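Local coordinates for putative peptide ABC-transport system periplasmic peptide-binding protein (Campylobacter jejuni, PDB 4OEV), which binds nickel(II), here together with oxalate, as the extracytoplasmic binding protein of an ABC-type importer used for nickel uptake, at residues F104-S109 and I120-P125; V266-I271 and A280-H285; P286-W291 and L457-F462. All coordinates share one frame; numbering follows the deposited sequence.

Contact 1: F104-S109 and I120-P125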
ATOM      1  N   PHE A 104       7.002  14.097   5.364  1.00 36.69           N
ATOM      2  CA  PHE A 104       7.639  14.991   6.373  1.00 40.09           C
ATOM      3  C   PHE A 104       8.454  16.156   5.846  1.00 41.38           C
ATOM      4  O   PHE A 104       8.968  16.944   6.654  1.00 44.07           O
ATOM      5  CB  PHE A 104       8.523  14.146   7.294  1.00 39.22           C
ATOM      6  CG  PHE A 104       7.745  13.134   8.063  1.00 42.53           C
ATOM      7  CD1 PHE A 104       7.400  11.914   7.475  1.00 37.66           C
ATOM      8  CD2 PHE A 104       7.286  13.406   9.339  1.00 43.39           C
ATOM      9  CE1 PHE A 104       6.632  10.987   8.166  1.00 42.19           C
ATOM     10  CE2 PHE A 104       6.531  12.460  10.051  1.00 45.79           C
ATOM     11  CZ  PHE A 104       6.199  11.256   9.462  1.00 42.62           C
ATOM     12  N   GLU A 105       8.556  16.302   4.517  1.00 38.00           N
ATOM     13  CA  GLU A 105       9.361  17.374   3.907  1.00 38.58           C
ATOM     14  C   GLU A 105       8.829  18.746   4.246  1.00 45.27           C
ATOM     15  O   GLU A 105       9.541  19.756   4.170  1.00 46.65           O
ATOM     16  CB  GLU A 105       9.411  17.237   2.371  1.00 37.19           C
ATOM     17  CG  GLU A 105       8.007  17.309   1.726  1.00 40.30           C
ATOM     18  CD  GLU A 105       8.045  17.158   0.209  1.00 51.46           C
ATOM     19  OE1 GLU A 105       9.161  17.347  -0.331  1.00 54.26           O
ATOM     20  OE2 GLU A 105       7.005  16.765  -0.419  1.00 49.89           O
ATOM     21  N   ASP A 106       7.559  18.790   4.605  1.00 47.43           N
ATOM     22  CA  ASP A 106       6.888  20.041   4.837  1.00 46.66           C
ATOM     23  C   ASP A 106       7.040  20.581   6.277  1.00 47.54           C
ATOM     24  O   ASP A 106       6.462  21.614   6.634  1.00 43.90           O
ATOM     25  CB  ASP A 106       5.430  19.857   4.507  1.00 48.35           C
ATOM     26  CG  ASP A 106       4.657  21.132   4.629  1.00 48.16           C
ATOM     27  OD1 ASP A 106       5.161  22.178   4.160  1.00 48.43           O
ATOM     28  OD2 ASP A 106       3.609  21.096   5.306  1.00 46.79           O
ATOM     29  N   ILE A 107       7.854  19.911   7.079  1.00 46.56           N
ATOM     30  CA  ILE A 107       8.107  20.348   8.452  1.00 48.42           C
ATOM     31  C   ILE A 107       9.221  21.371   8.470  1.00 50.86           C
ATOM     32  O   ILE A 107      10.333  21.090   8.006  1.00 52.65           O
ATOM     33  CB  ILE A 107       8.486  19.173   9.319  1.00 46.88           C
ATOM     34  CG1 ILE A 107       7.286  18.258   9.414  1.00 49.80           C
ATOM     35  CG2 ILE A 107       8.944  19.663  10.754  1.00 46.89           C
ATOM     36  CD1 ILE A 107       7.644  16.931   9.811  1.00 51.94           C
ATOM     37  N   LYS A 108       8.925  22.564   8.975  1.00 47.48           N
ATOM     38  CA  LYS A 108       9.928  23.597   9.045  1.00 48.99           C
ATOM     39  C   LYS A 108      10.796  23.492  10.300  1.00 51.79           C
ATOM     40  O   LYS A 108      12.020  23.588  10.211  1.00 51.95           O
ATOM     41  CB  LYS A 108       9.272  24.961   8.992  1.00 52.51           C
ATOM     42  CG  LYS A 108      10.282  26.124   9.076  1.00 54.12           C
ATOM     43  CD  LYS A 108       9.554  27.395   8.873  1.00 54.60           C
ATOM     44  CE  LYS A 108      10.528  28.565   8.936  1.00 58.77           C
ATOM     45  NZ  LYS A 108       9.842  29.821   8.553  1.00 59.10           N
ATOM     46  N   SER A 109      10.159  23.282  11.456  1.00 51.39           N
ATOM     47  CA  SER A 109      10.853  23.188  12.731  1.00 54.54           C
ATOM     48  C   SER A 109      10.090  22.309  13.717  1.00 55.00           C
ATOM     49  O   SER A 109       8.842  22.264  13.687  1.00 52.38           O
ATOM     50  CB  SER A 109      11.030  24.576  13.360  1.00 55.98           C
ATOM     51  OG  SER A 109       9.744  25.128  13.615  1.00 55.44           O
ATOM     52  N   ILE A 120       5.461  21.606  16.518  1.00 57.34           N
ATOM     53  CA  ILE A 120       5.894  21.362  15.147  1.00 52.16           C
ATOM     54  C   ILE A 120       5.342  22.473  14.298  1.00 51.94           C
ATOM     55  O   ILE A 120       4.149  22.752  14.326  1.00 51.89           O
ATOM     56  CB  ILE A 120       5.391  19.989  14.626  1.00 50.20           C
ATOM     57  CG1 ILE A 120       5.821  18.878  15.566  1.00 50.61           C
ATOM     58  CG2 ILE A 120       5.888  19.732  13.175  1.00 48.44           C
ATOM     59  CD1 ILE A 120       5.000  17.592  15.407  1.00 49.17           C
ATOM     60  N   THR A 121       6.220  23.135  13.555  1.00 51.97           N
ATOM     61  CA  THR A 121       5.779  24.171  12.648  1.00 51.77           C
ATOM     62  C   THR A 121       6.060  23.761  11.189  1.00 51.60           C
ATOM     63  O   THR A 121       7.124  23.231  10.835  1.00 49.32           O
ATOM     64  CB  THR A 121       6.451  25.550  12.956  1.00 53.73           C
ATOM     65  OG1 THR A 121       6.028  26.004  14.248  1.00 55.56           O
ATOM     66  CG2 THR A 121       6.050  26.573  11.920  1.00 53.50           C
ATOM     67  N   LEU A 122       5.075  24.023  10.357  1.00 48.89           N
ATOM     68  CA  LEU A 122       5.127  23.586   8.957  1.00 47.03           C
ATOM     69  C   LEU A 122       5.307  24.772   8.026  1.00 51.66           C
ATOM     70  O   LEU A 122       4.912  25.882   8.355  1.00 48.69           O
ATOM     71  CB  LEU A 122       3.866  22.849   8.585  1.00 45.63           C
ATOM     72  CG  LEU A 122       3.386  21.606   9.327  1.00 46.69           C
ATOM     73  CD1 LEU A 122       2.087  21.165   8.651  1.00 45.25           C
ATOM     74  CD2 LEU A 122       4.469  20.548   9.245  1.00 46.54           C
ATOM     75  N   PHE A 123       5.842  24.534   6.831  1.00 51.46           N
ATOM     76  CA  PHE A 123       5.950  25.613   5.838  1.00 51.23           C
ATOM     77  C   PHE A 123       4.568  26.004   5.286  1.00 51.04           C
ATOM     78  O   PHE A 123       4.267  27.181   5.063  1.00 51.89           O
ATOM     79  CB  PHE A 123       6.844  25.192   4.672  1.00 49.31           C
ATOM     80  CG  PHE A 123       8.284  25.004   5.025  1.00 48.97           C
ATOM     81  CD1 PHE A 123       9.104  26.090   5.257  1.00 50.00           C
ATOM     82  CD2 PHE A 123       8.830  23.729   5.079  1.00 49.29           C
ATOM     83  CE1 PHE A 123      10.431  25.912   5.556  1.00 50.51           C
ATOM     84  CE2 PHE A 123      10.161  23.546   5.392  1.00 49.72           C
ATOM     85  CZ  PHE A 123      10.958  24.639   5.627  1.00 49.02           C
ATOM     86  N   LYS A 124       3.762  24.987   4.991  1.00 50.89           N
ATOM     87  CA  LYS A 124       2.430  25.170   4.442  1.00 50.39           C
ATOM     88  C   LYS A 124       1.537  24.086   5.057  1.00 47.20           C
ATOM     89  O   LYS A 124       2.045  23.112   5.609  1.00 47.12           O
ATOM     90  CB  LYS A 124       2.474  25.116   2.905  1.00 54.59           C
ATOM     91  CG  LYS A 124       3.298  24.004   2.348  1.00 57.81           C
ATOM     92  CD  LYS A 124       3.615  24.220   0.881  1.00 59.17           C
ATOM     93  CE  LYS A 124       5.109  24.060   0.629  1.00 61.99           C
ATOM     94  NZ  LYS A 124       5.406  23.491  -0.741  1.00 60.29           N
ATOM     95  N   PRO A 125       0.206  24.241   4.974  1.00 46.32           N
ATOM     96  CA  PRO A 125      -0.626  23.232   5.656  1.00 46.42           C
ATOM     97  C   PRO A 125      -0.417  21.838   5.061  1.00 43.89           C
ATOM     98  O   PRO A 125      -0.148  21.737   3.863  1.00 41.28           O
ATOM     99  CB  PRO A 125      -2.065  23.723   5.404  1.00 46.39           C
ATOM    100  CG  PRO A 125      -1.921  25.186   4.970  1.00 45.67           C
ATOM    101  CD  PRO A 125      -0.601  25.264   4.277  1.00 45.10           C
TER
HETATM  102  O   HOH W   1       7.873  24.826  15.605  1.00 36.53           O

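Contact 2: V266-I271 and A280-H285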
ATOM      1  N   VAL A 266     -11.561  -3.446 -22.527  1.00 39.66           N
ATOM      2  CA  VAL A 266     -11.701  -4.420 -21.439  1.00 40.56           C
ATOM      3  C   VAL A 266     -13.110  -4.420 -20.823  1.00 39.80           C
ATOM      4  O   VAL A 266     -13.598  -3.386 -20.370  1.00 40.64           O
ATOM      5  CB  VAL A 266     -10.649  -4.137 -20.303  1.00 34.60           C
ATOM      6  CG1 VAL A 266     -10.821  -5.182 -19.157  1.00 35.41           C
ATOM      7  CG2 VAL A 266      -9.225  -4.196 -20.859  1.00 32.89           C
ATOM      8  N   ASP A 267     -13.753  -5.581 -20.788  1.00 41.16           N
ATOM      9  CA  ASP A 267     -15.066  -5.714 -20.157  1.00 46.45           C
ATOM     10  C   ASP A 267     -14.871  -5.994 -18.674  1.00 47.13           C
ATOM     11  O   ASP A 267     -14.819  -7.157 -18.247  1.00 49.29           O
ATOM     12  CB  ASP A 267     -15.903  -6.827 -20.837  1.00 56.34           C
ATOM     13  CG  ASP A 267     -17.330  -6.927 -20.290  1.00 60.13           C
ATOM     14  OD1 ASP A 267     -17.709  -6.108 -19.425  1.00 61.29           O
ATOM     15  OD2 ASP A 267     -18.097  -7.790 -20.773  1.00 64.02           O
ATOM     16  N   LYS A 268     -14.747  -4.912 -17.904  1.00 44.06           N
ATOM     17  CA  LYS A 268     -14.459  -4.989 -16.479  1.00 42.72           C
ATOM     18  C   LYS A 268     -15.594  -5.656 -15.712  1.00 46.49           C
ATOM     19  O   LYS A 268     -15.350  -6.355 -14.724  1.00 49.57           O
ATOM     20  CB  LYS A 268     -14.221  -3.585 -15.901  1.00 38.08           C
ATOM     21  CG  LYS A 268     -13.140  -2.802 -16.591  1.00 35.74           C
ATOM     22  CD  LYS A 268     -12.740  -1.629 -15.729  1.00 39.83           C
ATOM     23  CE  LYS A 268     -12.328  -0.439 -16.534  1.00 40.08           C
ATOM     24  NZ  LYS A 268     -11.928   0.736 -15.626  1.00 39.30           N
ATOM     25  N   GLU A 269     -16.836  -5.433 -16.132  1.00 49.17           N
ATOM     26  CA  GLU A 269     -17.959  -6.063 -15.425  1.00 54.34           C
ATOM     27  C   GLU A 269     -17.821  -7.580 -15.451  1.00 55.50           C
ATOM     28  O   GLU A 269     -18.029  -8.246 -14.441  1.00 53.55           O
ATOM     29  CB  GLU A 269     -19.305  -5.665 -16.031  1.00 60.48           C
ATOM     30  CG  GLU A 269     -19.757  -4.264 -15.708  1.00 65.19           C
ATOM     31  CD  GLU A 269     -20.101  -4.084 -14.233  1.00 70.04           C
ATOM     32  OE1 GLU A 269     -20.486  -5.082 -13.573  1.00 73.36           O
ATOM     33  OE2 GLU A 269     -19.986  -2.939 -13.731  1.00 69.65           O
ATOM     34  N   SER A 270     -17.426  -8.121 -16.600  1.00 57.52           N
ATOM     35  CA  SER A 270     -17.271  -9.558 -16.727  1.00 61.41           C
ATOM     36  C   SER A 270     -16.158 -10.133 -15.841  1.00 60.13           C
ATOM     37  O   SER A 270     -16.286 -11.245 -15.321  1.00 60.23           O
ATOM     38  CB  SER A 270     -17.017  -9.926 -18.192  1.00 66.01           C
ATOM     39  OG  SER A 270     -16.545 -11.256 -18.297  1.00 70.02           O
ATOM     40  N   ILE A 271     -15.076  -9.382 -15.669  1.00 58.18           N
ATOM     41  CA  ILE A 271     -13.957  -9.811 -14.834  1.00 57.69           C
ATOM     42  C   ILE A 271     -14.341  -9.961 -13.367  1.00 62.48           C
ATOM     43  O   ILE A 271     -14.040 -10.970 -12.717  1.00 66.13           O
ATOM     44  CB  ILE A 271     -12.801  -8.803 -14.943  1.00 54.68           C
ATOM     45  CG1 ILE A 271     -12.016  -9.024 -16.229  1.00 53.23           C
ATOM     46  CG2 ILE A 271     -11.864  -8.885 -13.729  1.00 54.95           C
ATOM     47  CD1 ILE A 271     -10.974  -7.949 -16.411  1.00 50.76           C
ATOM     48  N   ALA A 280     -14.966  -8.473  -5.162  1.00 47.10           N
ATOM     49  CA  ALA A 280     -14.357  -7.292  -5.790  1.00 45.86           C
ATOM     50  C   ALA A 280     -15.429  -6.366  -6.361  1.00 46.84           C
ATOM     51  O   ALA A 280     -16.576  -6.782  -6.536  1.00 52.21           O
ATOM     52  CB  ALA A 280     -13.390  -7.720  -6.874  1.00 43.59           C
ATOM     53  N   PHE A 281     -15.064  -5.122  -6.652  1.00 42.50           N
ATOM     54  CA  PHE A 281     -15.967  -4.268  -7.398  1.00 40.32           C
ATOM     55  C   PHE A 281     -15.142  -3.566  -8.479  1.00 38.20           C
ATOM     56  O   PHE A 281     -13.914  -3.429  -8.351  1.00 43.82           O
ATOM     57  CB  PHE A 281     -16.775  -3.285  -6.491  1.00 46.24           C
ATOM     58  CG  PHE A 281     -16.013  -2.069  -5.941  1.00 49.26           C
ATOM     59  CD1 PHE A 281     -15.790  -0.924  -6.726  1.00 47.81           C
ATOM     60  CD2 PHE A 281     -15.651  -2.009  -4.575  1.00 50.42           C
ATOM     61  CE1 PHE A 281     -15.125   0.208  -6.183  1.00 47.46           C
ATOM     62  CE2 PHE A 281     -15.009  -0.892  -4.017  1.00 47.18           C
ATOM     63  CZ  PHE A 281     -14.740   0.216  -4.811  1.00 48.06           C
ATOM     64  N   VAL A 282     -15.805  -3.228  -9.585  1.00 40.70           N
ATOM     65  CA  VAL A 282     -15.113  -2.582 -10.711  1.00 37.51           C
ATOM     66  C   VAL A 282     -14.468  -1.262 -10.262  1.00 36.60           C
ATOM     67  O   VAL A 282     -15.133  -0.460  -9.602  1.00 39.95           O
ATOM     68  CB  VAL A 282     -16.055  -2.304 -11.879  1.00 38.97           C
ATOM     69  CG1 VAL A 282     -15.277  -1.568 -13.006  1.00 38.63           C
ATOM     70  CG2 VAL A 282     -16.692  -3.628 -12.382  1.00 41.13           C
ATOM     71  N   ALA A 283     -13.186  -1.065 -10.612  1.00 36.20           N
ATOM     72  CA  ALA A 283     -12.442   0.153 -10.355  1.00 35.23           C
ATOM     73  C   ALA A 283     -12.331   1.037 -11.606  1.00 35.12           C
ATOM     74  O   ALA A 283     -12.202   0.545 -12.730  1.00 33.68           O
ATOM     75  CB  ALA A 283     -11.024  -0.170  -9.832  1.00 31.63           C
ATOM     76  N   ASN A 284     -12.320   2.342 -11.373  1.00 34.44           N
ATOM     77  CA  ASN A 284     -12.174   3.352 -12.419  1.00 33.25           C
ATOM     78  C   ASN A 284     -11.156   4.402 -12.033  1.00 33.57           C
ATOM     79  O   ASN A 284     -10.561   5.039 -12.886  1.00 31.48           O
ATOM     80  CB  ASN A 284     -13.533   4.019 -12.686  1.00 38.06           C
ATOM     81  CG  ASN A 284     -14.402   3.183 -13.579  1.00 41.23           C
ATOM     82  OD1 ASN A 284     -13.976   2.814 -14.682  1.00 38.20           O
ATOM     83  ND2 ASN A 284     -15.631   2.873 -13.118  1.00 42.42           N
ATOM     84  N   HIS A 285     -10.952   4.592 -10.740  1.00 32.45           N
ATOM     85  CA  HIS A 285      -9.929   5.560 -10.313  1.00 34.13           C
ATOM     86  C   HIS A 285      -9.417   5.196  -8.898  1.00 36.71           C
ATOM     87  O   HIS A 285      -9.916   4.245  -8.305  1.00 38.59           O
ATOM     88  CB  HIS A 285     -10.486   6.990 -10.409  1.00 30.79           C
ATOM     89  CG  HIS A 285     -11.409   7.395  -9.296  1.00 36.23           C
ATOM     90  ND1 HIS A 285     -10.990   7.570  -7.992  1.00 33.75           N
ATOM     91  CD2 HIS A 285     -12.714   7.758  -9.319  1.00 36.99           C
ATOM     92  CE1 HIS A 285     -12.003   7.969  -7.255  1.00 34.61           C
ATOM     93  NE2 HIS A 285     -13.063   8.098  -8.034  1.00 37.77           N
TER

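Contact 3: P286-W291 and L457-F462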
ATOM      1  N   PRO A 286      -8.386   5.901  -8.382  1.00 35.95           N
ATOM      2  CA  PRO A 286      -7.674   5.282  -7.248  1.00 34.48           C
ATOM      3  C   PRO A 286      -8.163   5.722  -5.864  1.00 33.74           C
ATOM      4  O   PRO A 286      -7.566   5.336  -4.832  1.00 30.72           O
ATOM      5  CB  PRO A 286      -6.243   5.737  -7.471  1.00 32.84           C
ATOM      6  CG  PRO A 286      -6.397   7.100  -8.053  1.00 34.61           C
ATOM      7  CD  PRO A 286      -7.706   7.128  -8.825  1.00 33.91           C
ATOM      8  N   LEU A 287      -9.280   6.435  -5.823  1.00 32.51           N
ATOM      9  CA  LEU A 287      -9.759   6.958  -4.548  1.00 34.51           C
ATOM     10  C   LEU A 287     -11.222   6.631  -4.261  1.00 35.94           C
ATOM     11  O   LEU A 287     -11.908   7.413  -3.593  1.00 38.81           O
ATOM     12  CB  LEU A 287      -9.540   8.485  -4.508  1.00 37.12           C
ATOM     13  CG  LEU A 287      -8.098   8.975  -4.441  1.00 36.05           C
ATOM     14  CD1 LEU A 287      -8.044  10.459  -4.645  1.00 33.33           C
ATOM     15  CD2 LEU A 287      -7.474   8.624  -3.092  1.00 37.75           C
ATOM     16  N   GLU A 288     -11.695   5.459  -4.719  1.00 35.35           N
ATOM     17  CA  GLU A 288     -13.135   5.118  -4.651  1.00 37.34           C
ATOM     18  C   GLU A 288     -13.618   4.579  -3.291  1.00 40.31           C
ATOM     19  O   GLU A 288     -14.817   4.264  -3.108  1.00 40.08           O
ATOM     20  CB  GLU A 288     -13.466   4.111  -5.752  1.00 39.02           C
ATOM     21  CG  GLU A 288     -13.260   4.747  -7.141  1.00 36.95           C
ATOM     22  CD  GLU A 288     -13.829   3.906  -8.261  1.00 37.63           C
ATOM     23  OE1 GLU A 288     -13.009   3.307  -9.010  1.00 36.09           O
ATOM     24  OE2 GLU A 288     -15.067   3.840  -8.372  1.00 38.70           O
ATOM     25  N   ARG A 289     -12.694   4.478  -2.346  1.00 39.85           N
ATOM     26  CA  ARG A 289     -13.069   4.185  -0.969  1.00 43.09           C
ATOM     27  C   ARG A 289     -12.679   5.343  -0.047  1.00 43.25           C
ATOM     28  O   ARG A 289     -12.759   5.218   1.190  1.00 44.49           O
ATOM     29  CB  ARG A 289     -12.420   2.892  -0.476  1.00 45.45           C
ATOM     30  CG  ARG A 289     -13.117   1.632  -1.006  1.00 50.20           C
ATOM     31  CD  ARG A 289     -13.198   0.586   0.090  1.00 55.67           C
ATOM     32  NE  ARG A 289     -13.644  -0.686  -0.466  1.00 58.50           N
ATOM     33  CZ  ARG A 289     -14.889  -1.143  -0.379  1.00 62.80           C
ATOM     34  NH1 ARG A 289     -15.806  -0.440   0.281  1.00 64.96           N
ATOM     35  NH2 ARG A 289     -15.212  -2.315  -0.932  1.00 63.71           N
ATOM     36  N   SER A 290     -12.381   6.480  -0.659  1.00 38.99           N
ATOM     37  CA  SER A 290     -12.010   7.709   0.069  1.00 36.24           C
ATOM     38  C   SER A 290     -13.113   8.755   0.190  1.00 42.10           C
ATOM     39  O   SER A 290     -14.015   8.805  -0.653  1.00 44.07           O
ATOM     40  CB  SER A 290     -10.839   8.363  -0.636  1.00 34.41           C
ATOM     41  OG  SER A 290     -10.515   9.578   0.028  1.00 36.61           O
ATOM     42  N   TRP A 291     -13.032   9.615   1.222  1.00 44.52           N
ATOM     43  CA  TRP A 291     -13.911  10.776   1.293  1.00 46.06           C
ATOM     44  C   TRP A 291     -13.643  11.694   0.090  1.00 43.35           C
ATOM     45  O   TRP A 291     -14.524  12.463  -0.343  1.00 44.70           O
ATOM     46  CB  TRP A 291     -13.727  11.537   2.618  1.00 48.93           C
ATOM     47  CG  TRP A 291     -12.301  11.882   2.955  1.00 49.14           C
ATOM     48  CD1 TRP A 291     -11.481  11.202   3.798  1.00 47.50           C
ATOM     49  CD2 TRP A 291     -11.536  13.003   2.466  1.00 48.67           C
ATOM     50  NE1 TRP A 291     -10.257  11.813   3.858  1.00 47.16           N
ATOM     51  CE2 TRP A 291     -10.269  12.928   3.058  1.00 47.15           C
ATOM     52  CE3 TRP A 291     -11.808  14.063   1.589  1.00 48.49           C
ATOM     53  CZ2 TRP A 291      -9.273  13.868   2.805  1.00 47.24           C
ATOM     54  CZ3 TRP A 291     -10.800  14.985   1.320  1.00 46.72           C
ATOM     55  CH2 TRP A 291      -9.560  14.877   1.925  1.00 46.17           C
ATOM     56  N   LEU A 457      -8.906  -1.806 -12.860  1.00 32.13           N
ATOM     57  CA  LEU A 457      -9.687  -3.037 -13.060  1.00 29.06           C
ATOM     58  C   LEU A 457     -10.650  -3.264 -11.902  1.00 32.43           C
ATOM     59  O   LEU A 457     -11.862  -3.229 -12.104  1.00 33.62           O
ATOM     60  CB  LEU A 457      -8.740  -4.217 -13.235  1.00 26.69           C
ATOM     61  CG  LEU A 457      -7.880  -4.079 -14.498  1.00 27.46           C
ATOM     62  CD1 LEU A 457      -6.697  -5.076 -14.452  1.00 30.41           C
ATOM     63  CD2 LEU A 457      -8.757  -4.368 -15.729  1.00 32.20           C
ATOM     64  N   ALA A 458     -10.145  -3.469 -10.676  1.00 30.06           N
ATOM     65  CA  ALA A 458     -11.062  -3.797  -9.602  1.00 29.13           C
ATOM     66  C   ALA A 458     -10.500  -3.468  -8.199  1.00 29.22           C
ATOM     67  O   ALA A 458      -9.295  -3.558  -7.975  1.00 32.36           O
ATOM     68  CB  ALA A 458     -11.432  -5.265  -9.654  1.00 28.18           C
ATOM     69  N   TYR A 459     -11.397  -3.123  -7.288  1.00 31.83           N
ATOM     70  CA  TYR A 459     -11.098  -3.041  -5.852  1.00 31.58           C
ATOM     71  C   TYR A 459     -11.364  -4.410  -5.213  1.00 33.07           C
ATOM     72  O   TYR A 459     -12.334  -5.060  -5.559  1.00 34.56           O
ATOM     73  CB  TYR A 459     -11.960  -1.983  -5.182  1.00 32.74           C
ATOM     74  CG  TYR A 459     -11.426  -0.568  -5.365  1.00 32.53           C
ATOM     75  CD1 TYR A 459     -10.673   0.050  -4.375  1.00 33.71           C
ATOM     76  CD2 TYR A 459     -11.724   0.164  -6.503  1.00 32.71           C
ATOM     77  CE1 TYR A 459     -10.200   1.369  -4.525  1.00 34.07           C
ATOM     78  CE2 TYR A 459     -11.240   1.478  -6.679  1.00 32.58           C
ATOM     79  CZ  TYR A 459     -10.495   2.074  -5.687  1.00 32.28           C
ATOM     80  OH  TYR A 459     -10.025   3.363  -5.860  1.00 30.88           O
ATOM     81  N   LEU A 460     -10.465  -4.856  -4.336  1.00 31.18           N
ATOM     82  CA  LEU A 460     -10.531  -6.199  -3.764  1.00 33.02           C
ATOM     83  C   LEU A 460     -11.061  -6.272  -2.325  1.00 34.32           C
ATOM     84  O   LEU A 460     -10.782  -5.382  -1.490  1.00 31.53           O
ATOM     85  CB  LEU A 460      -9.139  -6.816  -3.790  1.00 33.92           C
ATOM     86  CG  LEU A 460      -8.393  -6.781  -5.090  1.00 33.50           C
ATOM     87  CD1 LEU A 460      -7.048  -7.435  -4.849  1.00 32.04           C
ATOM     88  CD2 LEU A 460      -9.201  -7.572  -6.183  1.00 32.91           C
ATOM     89  N   ASP A 461     -11.841  -7.314  -2.036  1.00 32.33           N
ATOM     90  CA  ASP A 461     -12.013  -7.738  -0.652  1.00 35.70           C
ATOM     91  C   ASP A 461     -10.926  -8.748  -0.360  1.00 36.77           C
ATOM     92  O   ASP A 461     -10.374  -9.372  -1.269  1.00 36.79           O
ATOM     93  CB  ASP A 461     -13.364  -8.380  -0.379  1.00 38.01           C
ATOM     94  CG  ASP A 461     -14.451  -7.389  -0.221  1.00 38.71           C
ATOM     95  OD1 ASP A 461     -14.152  -6.188  -0.302  1.00 39.17           O
ATOM     96  OD2 ASP A 461     -15.603  -7.812   0.021  1.00 42.69           O
ATOM     97  N   PHE A 462     -10.644  -8.941   0.919  1.00 37.01           N
ATOM     98  CA  PHE A 462      -9.654  -9.930   1.292  1.00 37.44           C
ATOM     99  C   PHE A 462     -10.307 -10.977   2.149  1.00 36.58           C
ATOM    100  O   PHE A 462     -11.239 -10.690   2.898  1.00 38.85           O
ATOM    101  CB  PHE A 462      -8.464  -9.280   2.017  1.00 38.65           C
ATOM    102  CG  PHE A 462      -7.502  -8.622   1.074  1.00 36.83           C
ATOM    103  CD1 PHE A 462      -6.499  -9.366   0.476  1.00 37.47           C
ATOM    104  CD2 PHE A 462      -7.611  -7.280   0.783  1.00 34.63           C
ATOM    105  CE1 PHE A 462      -5.614  -8.796  -0.445  1.00 38.54           C
ATOM    106  CE2 PHE A 462      -6.719  -6.687  -0.148  1.00 33.69           C
ATOM    107  CZ  PHE A 462      -5.726  -7.439  -0.741  1.00 36.80           C
TER
HETATM  108  O   HOH W   2     -12.946  -4.009  -0.778  1.00 34.99           O

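Contact 1: F104-S109 and I120-P125
I107 and L122 face each other as an antiparallel non-hydrogen-bonded pair; S109, two residues on, forms a hydrogen-bonded pair with T121, just one residue back from L122, so the register slips by one residue between them. The slip is a classic beta bulge: K108 and S109 both stand opposite T121, whose carbonyl oxygen accepts from K108 N at 2.7 Å and from S109 N at 3.1 Å. In return T121 N gives a nearly straight bond to S109 O at 2.8 Å. Before the strand, a type I turn from F104 to I107 presents D106 O to F123 N, which extends the pairing past L122. The end of the D106 side chain comes close to segment 120-125, CG anti to its own nitrogen (chi1 -176°), and OD1 accepts from K124 N on its syn lone pair at 3.2 Å. Over F123 lies K108, its extended chain running at about a right angle to the phenyl side chain. K108 CB sits 3.7 Å from the ring centroid and 9° off the normal, a CH-pi contact on one face, while E105 O approaches the ring near its edge. On the buried side I107 splits its contacts, CG1 meeting L122 CD2 at 3.6 Å and CG2 meeting I120 CG2, and helices 81-92 and 129-132 close over I107 and I120. The side chains of S109 and T121 lie on the same face of the sheet, where one water bonds to both S109 OG and T121 OG1. E105 turns away to a salt bridge with R429. The whole is the open end of a beta hairpin, strands 107-114 and 117-122, with a classic bulge, at the edge of a four-stranded antiparallel sheet.

Contact 2: V266-I271 and A280-H285
K268, in the first turn of helix 268-274, lies across V282 at about a right angle, where an N-capped helix start packs on short strand 280-282, itself paired with strand 454-467 in an antiparallel sheet. The lysine leaves the helix with CG beside its own backbone nitrogen (chi1 -56°) and an extended chi2, which runs the chain past V282, with CB and CD each 3.7 Å from V282 CG1; the bend at chi3 then directs CE and NZ to the loop. The other valine methyl, CG2, faces the neighbouring glutamate: E269 OE2 comes within 3.6 Å of it as that chain, which starts away from the strand, bends at chi2 and brings its carboxylate near. V282 thus meets the aliphatic part of one charged side chain and the carboxylate of another. D267 is the N-cap, through a weak bond from S270 N to its OD1. Beyond V282 the lysine's ammonium donates to F456 O on strand 454-467, tying the helix to the adjoining strand of the sheet. K268 NZ also donates to A283 O at 2.9 Å in the carbonyl plane, and to N284 OD1 at 3.1 Å from 43° above the amide carbonyl plane.

Contact 3: P286-W291 and L457-F462
Y459 drives its phenol end against the backbone of P286-E288, and this is the tight part of the contact. E288 N donates to Y459 OH at 2.9 Å in a nearly straight bond of 172°. P286 C lies 3.0 Å from the same oxygen, near the plane of the ring, so the hydroxyl is closely seated against the backbone; it is also hydrogen-bonded to H285 O. The E288 side chain follows the ring edge: CB meets Y459 CE2 at 3.6 Å, and OE1 approaches that carbon near the ring plane at 3.5 Å, with the carboxylate plane perpendicular to the phenol. With CG beside its own backbone nitrogen (chi1 -64°) and an extended chain, E288 carries OE1 along this edge to accept from N284 N and H285 N, which fixes the carboxylate while it borders the tyrosine. A type I turn from L287 to S290 shapes the backbone here. The loose side lies around R289. Its CG comes no nearer than 4.5 Å to Y459 CD1, and R289 NH2 is 4.1 Å from D461 OD1, which lies well out of the guanidinium plane, so any attraction is probably one of charge alone, with no N-H aimed at the oxygen. A water bridges here, accepting from R289 NH2 and lying close to L460 O and D461 OD1. D461 OD2 has its firmer partners in K237 and R235. The loop is thus set between strand 454-467, which pairs in its sheet with strands 241-246 and 280-282, and helix 434-450, where P286 touches L448 and W291 packs on L434, R437 and K438.

In the fold
Along the chain the contacts open in the order 1, 2, 3. Contact 1 stands apart in the antiparallel sheet of strands 51-56, 62-67, 107-114 and 117-122, with its centre about 39 Å from that of contact 2 and about 30 Å from that of contact 3; contacts 1 and 2 lie on opposite sides of the chain's centre. Contacts 2 and 3 are neighbours, about 11 Å between centres, and share the sheet in which strands 280-282 and 454-467 pair. One continuous segment, 280-291, serves both, so strand 454-467 from late in the chain is bound to mid-chain residues. The side chain of P286 is about 14 Å from the nickel ion, so contact 3 lies away from the metal site.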